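Long-range contact in protein Niban 2 (Homo sapiens, PDB 7CTP), which may suppress apoptosis and promote melanoma cell invasion, and carries a PH domain beside a long helical region: residues 363-374 against 384-394. Numbering follows the deposited sequence.
Sequences VFFKEVTDMNLN and LGEYMEKLSRL
Met371 is the knob of this contact: its side chain drops into a hole formed by Leu384, Tyr387, Met388 and Leu391 of the facing helix. Met371 CG stands anti to the backbone N (chi1 165°), and a bend at chi3 turns the terminal methyl inward, where Met371 CE lies 3.4 Å from Met388 SD and 3.6 Å from Leu391 CD2. The fit is close, for Met371 SD also comes within 3.7 Å of Met388 SD. Further along, Leu391 CD2 meets Val368 CG2, while its other methyl, CD1, touches Glu367 CB at 3.7 Å. Leu394 then lays both methyls against the aliphatic part of Glu367, CD2 lying 3.8 Å from Glu367 CG. The carboxylate of Glu367 goes elsewhere, to a salt bridge with Lys400.

At the other end an amide meets a ring. Asn374 spans one face of Tyr387, with CB 3.4 Å from Tyr387 CE2 and ND2 3.6 Å above the ring plane, displaced toward its rim; amide and ring planes are 46° apart. With Tyr387 cut back to an alanine, the ring face against Asn374 is gone, and the amide would probably be freer to turn.

Phe447 and Leu455 of helix 422-455 pack on Leu391 and Leu384, while Leu472 of helix 464-511 meets Phe364, continuing the apolar layer beneath the pair. The axes of the two short segments approach to 10.6 Å, their directions 167° apart; the chain leaves helix 342-378 and, after a short connection, returns as helix 384-391: an antiparallel helical hairpin with a single knob-into-hole, Met371, set against the long helices of the Niban 2 helical region.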
# COMPACT_ATOMS: atom_id res chain seq x y z
N VAL A 363 23.09 -6.51 2.03
CA VAL A 363 22.90 -6.43 3.47
C VAL A 363 22.76 -7.82 4.07
O VAL A 363 23.29 -8.11 5.15
CB VAL A 363 21.68 -5.54 3.79
CG1 VAL A 363 21.26 -5.71 5.25
CG2 VAL A 363 22.00 -4.07 3.51
N PHE A 364 22.03 -8.70 3.37
CA PHE A 364 21.87 -10.08 3.82
C PHE A 364 23.22 -10.78 3.90
O PHE A 364 23.56 -11.41 4.91
CB PHE A 364 20.94 -10.81 2.87
CG PHE A 364 20.85 -12.29 3.11
CD1 PHE A 364 20.32 -12.79 4.29
CD2 PHE A 364 21.30 -13.18 2.15
CE1 PHE A 364 20.24 -14.15 4.52
CE2 PHE A 364 21.22 -14.55 2.37
CZ PHE A 364 20.69 -15.03 3.55
N PHE A 365 24.01 -10.65 2.83
CA PHE A 365 25.33 -11.27 2.76
C PHE A 365 26.24 -10.79 3.89
O PHE A 365 26.95 -11.59 4.51
CB PHE A 365 25.95 -10.95 1.40
CG PHE A 365 27.22 -11.69 1.10
CD1 PHE A 365 27.19 -12.91 0.45
CD2 PHE A 365 28.45 -11.14 1.43
CE1 PHE A 365 28.35 -13.59 0.15
CE2 PHE A 365 29.62 -11.83 1.13
CZ PHE A 365 29.57 -13.05 0.50
N LYS A 366 26.21 -9.48 4.17
CA LYS A 366 27.04 -8.93 5.24
C LYS A 366 26.62 -9.46 6.61
O LYS A 366 27.47 -9.80 7.43
CB LYS A 366 26.97 -7.40 5.21
CG LYS A 366 27.55 -6.74 6.45
CD LYS A 366 27.40 -5.23 6.38
CE LYS A 366 27.55 -4.61 7.75
NZ LYS A 366 28.78 -5.12 8.42
N GLU A 367 25.31 -9.54 6.86
CA GLU A 367 24.85 -9.96 8.17
C GLU A 367 25.16 -11.43 8.41
O GLU A 367 25.55 -11.82 9.52
CB GLU A 367 23.35 -9.69 8.30
CG GLU A 367 23.03 -8.21 8.39
CD GLU A 367 23.68 -7.54 9.59
OE1 GLU A 367 23.58 -8.08 10.71
OE2 GLU A 367 24.31 -6.48 9.40
N VAL A 368 25.03 -12.26 7.38
CA VAL A 368 25.38 -13.67 7.52
C VAL A 368 26.88 -13.82 7.76
O VAL A 368 27.33 -14.62 8.60
CB VAL A 368 24.92 -14.47 6.29
CG1 VAL A 368 25.56 -15.85 6.27
CG2 VAL A 368 23.39 -14.59 6.28
N THR A 369 27.69 -13.04 7.04
CA THR A 369 29.14 -13.09 7.23
C THR A 369 29.52 -12.61 8.61
O THR A 369 30.40 -13.19 9.26
CB THR A 369 29.84 -12.27 6.15
OG1 THR A 369 29.38 -12.68 4.86
CG2 THR A 369 31.35 -12.48 6.22
N ASP A 370 28.88 -11.54 9.09
CA ASP A 370 29.14 -11.08 10.45
C ASP A 370 28.82 -12.17 11.47
O ASP A 370 29.56 -12.35 12.44
CB ASP A 370 28.35 -9.81 10.74
CG ASP A 370 29.02 -8.56 10.18
OD1 ASP A 370 30.13 -8.69 9.63
OD2 ASP A 370 28.44 -7.47 10.29
N MET A 371 27.74 -12.93 11.25
CA MET A 371 27.46 -14.09 12.10
C MET A 371 28.57 -15.13 11.98
O MET A 371 29.01 -15.71 12.98
CB MET A 371 26.12 -14.71 11.75
CG MET A 371 25.94 -16.11 12.34
SD MET A 371 24.55 -16.98 11.64
CE MET A 371 23.28 -15.75 11.89
N ASN A 372 29.02 -15.39 10.75
CA ASN A 372 30.07 -16.37 10.52
C ASN A 372 31.35 -15.99 11.25
O ASN A 372 32.03 -16.85 11.83
CB ASN A 372 30.33 -16.50 9.02
CG ASN A 372 30.81 -17.88 8.64
OD1 ASN A 372 30.63 -18.85 9.36
ND2 ASN A 372 31.44 -17.97 7.47
N LEU A 373 31.69 -14.70 11.24
CA LEU A 373 32.86 -14.22 11.98
C LEU A 373 32.72 -14.50 13.47
O LEU A 373 33.71 -14.79 14.15
CB LEU A 373 33.05 -12.73 11.73
CG LEU A 373 34.23 -12.07 12.45
CD1 LEU A 373 35.10 -11.39 11.43
CD2 LEU A 373 33.74 -11.09 13.51
N ASN A 374 31.50 -14.40 14.00
CA ASN A 374 31.31 -14.66 15.42
C ASN A 374 31.55 -16.13 15.74
O ASN A 374 32.14 -16.46 16.78
CB ASN A 374 29.90 -14.25 15.84
CG ASN A 374 29.76 -12.76 16.01
OD1 ASN A 374 30.74 -12.02 16.01
ND2 ASN A 374 28.52 -12.30 16.15
N LEU A 384 24.91 -19.91 18.66
CA LEU A 384 24.21 -19.77 17.39
C LEU A 384 22.79 -19.27 17.58
O LEU A 384 22.32 -18.42 16.82
CB LEU A 384 24.21 -21.10 16.65
CG LEU A 384 23.77 -21.09 15.20
CD1 LEU A 384 24.39 -19.93 14.44
CD2 LEU A 384 24.18 -22.39 14.60
N GLY A 385 22.07 -19.81 18.57
CA GLY A 385 20.70 -19.38 18.81
C GLY A 385 20.60 -17.89 19.07
O GLY A 385 19.64 -17.24 18.63
N GLU A 386 21.60 -17.33 19.74
CA GLU A 386 21.62 -15.89 19.99
C GLU A 386 21.84 -15.11 18.71
O GLU A 386 21.19 -14.09 18.47
CB GLU A 386 22.70 -15.57 21.03
CG GLU A 386 23.18 -14.12 21.09
CD GLU A 386 24.18 -13.89 22.22
OE1 GLU A 386 23.84 -14.19 23.38
OE2 GLU A 386 25.31 -13.43 21.94
N TYR A 387 22.72 -15.60 17.84
CA TYR A 387 22.98 -14.89 16.59
C TYR A 387 21.84 -15.08 15.60
O TYR A 387 21.49 -14.15 14.87
CB TYR A 387 24.30 -15.36 15.98
CG TYR A 387 25.50 -15.22 16.89
CD1 TYR A 387 25.58 -14.20 17.83
CD2 TYR A 387 26.55 -16.12 16.82
CE1 TYR A 387 26.68 -14.08 18.67
CE2 TYR A 387 27.65 -16.02 17.64
CZ TYR A 387 27.71 -14.99 18.57
OH TYR A 387 28.82 -14.89 19.39
N MET A 388 21.25 -16.28 15.56
CA MET A 388 20.13 -16.53 14.66
C MET A 388 18.90 -15.72 15.05
O MET A 388 18.11 -15.33 14.18
CB MET A 388 19.78 -18.02 14.63
CG MET A 388 20.82 -18.91 13.96
SD MET A 388 21.17 -18.44 12.25
CE MET A 388 19.53 -18.28 11.61
N GLU A 389 18.72 -15.47 16.35
CA GLU A 389 17.58 -14.67 16.79
C GLU A 389 17.68 -13.24 16.26
O GLU A 389 16.67 -12.65 15.86
CB GLU A 389 17.50 -14.69 18.31
CG GLU A 389 16.16 -14.25 18.86
CD GLU A 389 16.02 -12.75 18.92
OE1 GLU A 389 17.06 -12.05 18.96
OE2 GLU A 389 14.87 -12.27 18.92
N LYS A 390 18.89 -12.68 16.25
CA LYS A 390 19.08 -11.34 15.71
C LYS A 390 18.93 -11.33 14.20
O LYS A 390 18.32 -10.41 13.63
CB LYS A 390 20.44 -10.78 16.14
CG LYS A 390 20.42 -10.06 17.48
CD LYS A 390 21.81 -9.90 18.08
CE LYS A 390 22.46 -8.57 17.70
NZ LYS A 390 22.61 -8.38 16.23
N LEU A 391 19.48 -12.34 13.53
CA LEU A 391 19.36 -12.41 12.07
C LEU A 391 17.91 -12.59 11.65
O LEU A 391 17.50 -12.08 10.60
CB LEU A 391 20.23 -13.54 11.51
CG LEU A 391 20.27 -13.61 9.98
CD1 LEU A 391 21.15 -12.50 9.42
CD2 LEU A 391 20.74 -14.98 9.48
N SER A 392 17.14 -13.34 12.45
CA SER A 392 15.75 -13.64 12.10
C SER A 392 14.91 -12.38 11.93
O SER A 392 13.89 -12.41 11.24
CB SER A 392 15.11 -14.54 13.16
OG SER A 392 14.81 -13.84 14.36
N ARG A 393 15.34 -11.27 12.54
CA ARG A 393 14.58 -10.03 12.55
C ARG A 393 15.12 -8.99 11.57
O ARG A 393 14.66 -7.84 11.60
CB ARG A 393 14.57 -9.43 13.96
CG ARG A 393 14.14 -10.41 15.00
CD ARG A 393 13.81 -9.74 16.31
NE ARG A 393 12.94 -10.61 17.09
CZ ARG A 393 11.63 -10.45 17.19
NH1 ARG A 393 11.02 -9.44 16.58
NH2 ARG A 393 10.92 -11.31 17.91
N LEU A 394 16.08 -9.38 10.72
CA LEU A 394 16.78 -8.41 9.88
C LEU A 394 15.82 -7.61 9.00
O LEU A 394 16.00 -6.40 8.82
CB LEU A 394 17.81 -9.14 9.01
CG LEU A 394 18.59 -8.33 7.98
CD1 LEU A 394 19.30 -7.17 8.66
CD2 LEU A 394 19.57 -9.23 7.26